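Local coordinates for protein L-Ala-D/L-Glu epimerase, a muconate lactonizing enzyme (Klebsiella pneumoniae subsp. pneumoniae MGH 78578, PDB 3FCP) that belongs to the enolase superfamily, with a muconate lactonizing enzyme-type N-terminal domain joined to a TIM-barrel-like C-terminal domain that holds a magnesium ion, at residues A235-S240 with Y260-Q265; G269-K274 with L285-V290. One frame throughout, in Å; residues are numbered along the deposited sequence.

Contact 1 (A235-S240 with Y260-Q265); sequences ALVRLS and YQLAQQ
Val237 enters the groove between Leu262 and Gln265 with its CG2 methyl, which lies 3.6 Å from Leu262 CD2 and 3.7 Å from Gln265 NE2. Its other branch, CG1, stands anti to the backbone N (chi1 172°) and rests near the carbonyl O of Gln265, leaving CG2 for the space between the two side chains. Gln265 runs out as an extended chain along this methyl, so that CB, CG, CD and NE2 all lie within about 4.2 Å of it, a van der Waals contact of the methyl with the chain and its amide end. Leu262 has an unusual first torsion, chi1 -129°, well off a staggered value. Though its CB is not aimed at helix 233-242, the forked end still reaches it: CD2 slides past Val237, while CD1 lies 4.1 Å from Leu236 CD2, the two leucines crossing at about a right angle. One turn on, Ser240 OG donates to Val237 O over 2.7 Å, bent to 122° at the oxygen, and accepts from Thr268 N, tying helix 233-242 to the loop ahead of strand 270-273. The two helices pack side by side on the outside of the barrel, with Gln265 exposed and the leucines buried: Leu236 reaches Ile247 and Ala249 of strand 246-249, and Leu262 touches Ala249 of the same strand and Tyr271 of strand 270-273.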
loop_
_atom_site.group_PDB
_atom_site.type_symbol
_atom_site.label_atom_id
_atom_site.label_comp_id
_atom_site.label_asym_id
_atom_site.label_seq_id
_atom_site.Cartn_x
_atom_site.Cartn_y
_atom_site.Cartn_z
ATOM N N ALA A 235 12.274 -6.146 -9.150
ATOM C CA ALA A 235 12.590 -5.467 -10.408
ATOM C C ALA A 235 11.739 -6.032 -11.548
ATOM O O ALA A 235 11.259 -5.281 -12.406
ATOM C CB ALA A 235 14.076 -5.628 -10.741
ATOM N N LEU A 236 11.560 -7.353 -11.558
ATOM C CA LEU A 236 10.769 -8.003 -12.600
ATOM C C LEU A 236 9.348 -7.429 -12.599
ATOM O O LEU A 236 8.799 -7.105 -13.647
ATOM C CB LEU A 236 10.712 -9.520 -12.379
ATOM C CG LEU A 236 10.024 -10.300 -13.507
ATOM C CD1 LEU A 236 10.887 -10.214 -14.767
ATOM C CD2 LEU A 236 9.833 -11.758 -13.112
ATOM N N VAL A 237 8.758 -7.304 -11.416
ATOM C CA VAL A 237 7.412 -6.757 -11.292
ATOM C C VAL A 237 7.341 -5.317 -11.783
ATOM O O VAL A 237 6.422 -4.952 -12.520
ATOM C CB VAL A 237 6.924 -6.801 -9.825
ATOM C CG1 VAL A 237 5.608 -6.044 -9.683
ATOM C CG2 VAL A 237 6.757 -8.260 -9.385
ATOM N N ARG A 238 8.307 -4.501 -11.366
ATOM C CA ARG A 238 8.343 -3.098 -11.763
ATOM C C ARG A 238 8.441 -2.989 -13.288
ATOM O O ARG A 238 7.720 -2.211 -13.916
ATOM C CB ARG A 238 9.535 -2.392 -11.103
ATOM C CG ARG A 238 9.653 -0.907 -11.446
ATOM C CD ARG A 238 10.803 -0.233 -10.685
ATOM N NE ARG A 238 12.098 -0.863 -10.930
ATOM C CZ ARG A 238 12.787 -1.538 -10.015
ATOM N NH1 ARG A 238 12.305 -1.666 -8.785
ATOM N NH2 ARG A 238 13.948 -2.099 -10.332
ATOM N N LEU A 239 9.328 -3.781 -13.875
ATOM C CA LEU A 239 9.494 -3.773 -15.321
ATOM C C LEU A 239 8.192 -4.188 -16.019
ATOM O O LEU A 239 7.787 -3.562 -16.992
ATOM C CB LEU A 239 10.637 -4.709 -15.722
ATOM C CG LEU A 239 12.028 -4.240 -15.282
ATOM C CD1 LEU A 239 13.028 -5.373 -15.406
ATOM C CD2 LEU A 239 12.450 -3.038 -16.132
ATOM N N SER A 240 7.518 -5.214 -15.504
ATOM C CA SER A 240 6.274 -5.670 -16.126
ATOM C C SER A 240 5.188 -4.599 -16.075
ATOM O O SER A 240 4.268 -4.598 -16.888
ATOM C CB SER A 240 5.757 -6.950 -15.451
ATOM O OG SER A 240 5.139 -6.684 -14.200
ATOM N N TYR A 260 1.784 -18.013 -7.675
ATOM C CA TYR A 260 0.816 -17.224 -6.927
ATOM C C TYR A 260 1.483 -15.994 -6.325
ATOM O O TYR A 260 0.958 -14.890 -6.406
ATOM C CB TYR A 260 0.196 -18.048 -5.794
ATOM C CG TYR A 260 -0.594 -17.178 -4.847
ATOM C CD1 TYR A 260 -1.813 -16.617 -5.238
ATOM C CD2 TYR A 260 -0.073 -16.819 -3.604
ATOM C CE1 TYR A 260 -2.481 -15.712 -4.421
ATOM C CE2 TYR A 260 -0.736 -15.920 -2.779
ATOM C CZ TYR A 260 -1.930 -15.368 -3.191
ATOM O OH TYR A 260 -2.566 -14.449 -2.397
ATOM N N GLN A 261 2.642 -16.199 -5.707
ATOM C CA GLN A 261 3.376 -15.100 -5.079
ATOM C C GLN A 261 3.701 -13.960 -6.052
ATOM O O GLN A 261 3.452 -12.790 -5.754
ATOM C CB GLN A 261 4.662 -15.639 -4.447
ATOM C CG GLN A 261 4.425 -16.494 -3.211
ATOM C CD GLN A 261 5.658 -17.289 -2.795
ATOM O OE1 GLN A 261 6.792 -16.821 -2.949
ATOM N NE2 GLN A 261 5.442 -18.488 -2.250
ATOM N N LEU A 262 4.253 -14.295 -7.210
ATOM C CA LEU A 262 4.605 -13.277 -8.205
ATOM C C LEU A 262 3.371 -12.499 -8.680
ATOM O O LEU A 262 3.392 -11.273 -8.768
ATOM C CB LEU A 262 5.277 -13.927 -9.415
ATOM C CG LEU A 262 6.614 -13.391 -9.933
ATOM C CD1 LEU A 262 6.741 -13.784 -11.404
ATOM C CD2 LEU A 262 6.716 -11.882 -9.779
ATOM N N ALA A 263 2.301 -13.220 -8.997
ATOM C CA ALA A 263 1.066 -12.594 -9.461
ATOM C C ALA A 263 0.493 -11.641 -8.395
ATOM O O ALA A 263 0.101 -10.511 -8.692
ATOM C CB ALA A 263 0.041 -13.679 -9.813
ATOM N N GLN A 264 0.459 -12.108 -7.154
ATOM C CA GLN A 264 -0.065 -11.325 -6.039
ATOM C C GLN A 264 0.756 -10.044 -5.877
ATOM O O GLN A 264 0.235 -8.989 -5.517
ATOM C CB GLN A 264 -0.009 -12.185 -4.761
ATOM C CG GLN A 264 -0.505 -11.523 -3.484
ATOM C CD GLN A 264 0.466 -10.499 -2.932
ATOM O OE1 GLN A 264 1.630 -10.801 -2.683
ATOM N NE2 GLN A 264 -0.014 -9.277 -2.739
ATOM N N GLN A 265 2.044 -10.148 -6.177
ATOM C CA GLN A 265 2.963 -9.027 -6.071
ATOM C C GLN A 265 2.684 -7.962 -7.136
ATOM O O GLN A 265 3.164 -6.833 -7.030
ATOM C CB GLN A 265 4.389 -9.542 -6.209
ATOM C CG GLN A 265 5.440 -8.698 -5.529
ATOM C CD GLN A 265 6.802 -9.364 -5.571
ATOM O OE1 GLN A 265 6.920 -10.570 -5.313
ATOM N NE2 GLN A 265 7.838 -8.588 -5.892
#

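Contact 2 (G269-K274 with L285-V290); sequences GAYALK and LALARV
The Tyr271 ring is met obliquely by one methyl of Leu287: CD2 of the leucine comes within 3.8 Å of Tyr271 CD2 and 4.0 Å of Tyr271 CE2, the two side chains crossing at about a right angle. Further apolar cover for the tyrosine comes from Ala263 of helix 256-264, Ala249 of strand 246-249, Ala291 of helix 283-294 and Ile296. At its far end the buried hydroxyl is hydrogen-bonded to Gly259 O, which satisfies the polar atom and helps to hold the ring in position between the two helices. Leu287 divides its methyls between two strand residues. While CD2 touches the tyrosine, CD1 lies 3.7 Å from Leu273 CD2, these two leucines sliding past each other in opposite directions. Its CG is turned away from the backbone N (chi1 -152°), which carries the fork out from the helix toward the strand. Leu273 completes the packing with its second branch, CD1 standing 3.9 Å from Ala288 CB; the CA atoms of Leu273 and Ala288 are the nearest across the two segments, 7.2 Å apart. Strand 270-273 and helix 285-290 run almost exactly antiparallel, at 173°, with their axes 9.6 Å apart. Tyr271 and Leu273 face the helix, whereas Ala272 and Lys274 point away from it, and Lys274 NZ bonds Asp250 OD2 of the magnesium site. Strand 270-273, helix 283-294 and the parallel neighbouring strand 297-300 form a beta-alpha-beta crossover, the repeating unit of a TIM barrel, as in the enolase superfamily.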
loop_
_atom_site.group_PDB
_atom_site.type_symbol
_atom_site.label_atom_id
_atom_site.label_comp_id
_atom_site.label_asym_id
_atom_site.label_seq_id
_atom_site.Cartn_x
_atom_site.Cartn_y
_atom_site.Cartn_z
ATOM N N GLY A 269 2.097 -10.308 -17.304
ATOM C CA GLY A 269 2.790 -10.796 -18.481
ATOM C C GLY A 269 2.504 -12.281 -18.632
ATOM O O GLY A 269 1.347 -12.697 -18.580
ATOM N N ALA A 270 3.549 -13.084 -18.791
ATOM C CA ALA A 270 3.368 -14.521 -18.956
ATOM C C ALA A 270 4.382 -15.338 -18.172
ATOM O O ALA A 270 5.413 -14.815 -17.730
ATOM C CB ALA A 270 3.444 -14.884 -20.445
ATOM N N TYR A 271 4.071 -16.621 -17.993
ATOM C CA TYR A 271 4.954 -17.550 -17.294
ATOM C C TYR A 271 5.483 -18.626 -18.244
ATOM O O TYR A 271 4.742 -19.174 -19.074
ATOM C CB TYR A 271 4.231 -18.273 -16.146
ATOM C CG TYR A 271 3.873 -17.445 -14.931
ATOM C CD1 TYR A 271 4.457 -16.197 -14.699
ATOM C CD2 TYR A 271 2.987 -17.946 -13.972
ATOM C CE1 TYR A 271 4.175 -15.474 -13.547
ATOM C CE2 TYR A 271 2.699 -17.230 -12.811
ATOM C CZ TYR A 271 3.297 -15.996 -12.607
ATOM O OH TYR A 271 3.012 -15.284 -11.468
ATOM N N ALA A 272 6.770 -18.929 -18.113
ATOM C CA ALA A 272 7.389 -19.975 -18.920
ATOM C C ALA A 272 7.201 -21.281 -18.154
ATOM O O ALA A 272 7.986 -21.597 -17.263
ATOM C CB ALA A 272 8.887 -19.693 -19.114
ATOM N N LEU A 273 6.153 -22.028 -18.485
ATOM C CA LEU A 273 5.897 -23.304 -17.822
ATOM C C LEU A 273 6.954 -24.324 -18.255
ATOM O O LEU A 273 7.305 -24.399 -19.434
ATOM C CB LEU A 273 4.511 -23.840 -18.203
ATOM C CG LEU A 273 3.285 -22.944 -18.020
ATOM C CD1 LEU A 273 2.049 -23.638 -18.591
ATOM C CD2 LEU A 273 3.095 -22.640 -16.542
ATOM N N LYS A 274 7.477 -25.088 -17.299
ATOM C CA LYS A 274 8.459 -26.133 -17.597
ATOM C C LYS A 274 8.199 -27.288 -16.642
ATOM O O LYS A 274 8.126 -27.088 -15.432
ATOM C CB LYS A 274 9.893 -25.615 -17.419
ATOM C CG LYS A 274 10.288 -24.521 -18.422
ATOM C CD LYS A 274 11.755 -24.145 -18.305
ATOM C CE LYS A 274 12.126 -23.049 -19.317
ATOM N NZ LYS A 274 13.563 -22.709 -19.241
ATOM N N LEU A 285 0.602 -28.294 -14.192
ATOM C CA LEU A 285 -0.756 -27.822 -14.447
ATOM C C LEU A 285 -1.318 -26.942 -13.329
ATOM O O LEU A 285 -2.161 -26.077 -13.588
ATOM C CB LEU A 285 -1.697 -29.011 -14.698
ATOM C CG LEU A 285 -1.314 -29.871 -15.907
ATOM C CD1 LEU A 285 -2.279 -31.044 -16.040
ATOM C CD2 LEU A 285 -1.342 -29.017 -17.168
ATOM N N ALA A 286 -0.862 -27.152 -12.092
ATOM C CA ALA A 286 -1.338 -26.322 -10.981
ATOM C C ALA A 286 -0.838 -24.888 -11.198
ATOM O O ALA A 286 -1.570 -23.918 -10.999
ATOM C CB ALA A 286 -0.826 -26.866 -9.640
ATOM N N LEU A 287 0.417 -24.764 -11.613
ATOM C CA LEU A 287 1.012 -23.457 -11.879
ATOM C C LEU A 287 0.230 -22.811 -13.024
ATOM O O LEU A 287 -0.080 -21.618 -12.993
ATOM C CB LEU A 287 2.474 -23.621 -12.302
ATOM C CG LEU A 287 3.509 -22.521 -12.050
ATOM C CD1 LEU A 287 4.543 -22.588 -13.161
ATOM C CD2 LEU A 287 2.876 -21.135 -11.967
ATOM N N ALA A 288 -0.086 -23.601 -14.040
ATOM C CA ALA A 288 -0.838 -23.081 -15.182
ATOM C C ALA A 288 -2.195 -22.515 -14.746
ATOM O O ALA A 288 -2.589 -21.436 -15.186
ATOM C CB ALA A 288 -1.039 -24.177 -16.227
ATOM N N ARG A 289 -2.910 -23.234 -13.882
ATOM C CA ARG A 289 -4.218 -22.764 -13.422
ATOM C C ARG A 289 -4.113 -21.494 -12.568
ATOM O O ARG A 289 -4.991 -20.636 -12.617
ATOM C CB ARG A 289 -4.945 -23.867 -12.643
ATOM C CG ARG A 289 -5.267 -25.122 -13.462
ATOM C CD ARG A 289 -6.072 -24.817 -14.727
ATOM N NE ARG A 289 -6.443 -26.040 -15.445
ATOM C CZ ARG A 289 -6.884 -26.073 -16.700
ATOM N NH1 ARG A 289 -7.010 -24.949 -17.394
ATOM N NH2 ARG A 289 -7.216 -27.228 -17.264
ATOM N N VAL A 290 -3.051 -21.388 -11.777
ATOM C CA VAL A 290 -2.829 -20.204 -10.952
ATOM C C VAL A 290 -2.660 -19.036 -11.913
ATOM O O VAL A 290 -3.278 -17.981 -11.757
ATOM C CB VAL A 290 -1.538 -20.343 -10.099
ATOM C CG1 VAL A 290 -1.125 -18.978 -9.516
ATOM C CG2 VAL A 290 -1.767 -21.357 -8.975
#

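Contact 1 packs two barrel helices side by side and contact 2 packs the next strand against helix 283-294, after the short helix 275-278; the chain passes from the first to the second, their centres about 14 Å apart. Tyr271 joins them: its OH lies 3.3 Å from Leu262 CB. A second junction is Tyr260 N, 3.6 Å from Val290 CG1. Neither contact contains a ligand of the metal site of Asn201, Asp250 and Glu251, the side chains of Leu236 and Tyr271 lying about 11 and 12 Å from the magnesium ion. Ala263 in contact 1 packs on Tyr260 of a second subunit, and Val290 in contact 2 on Ala293 of that subunit.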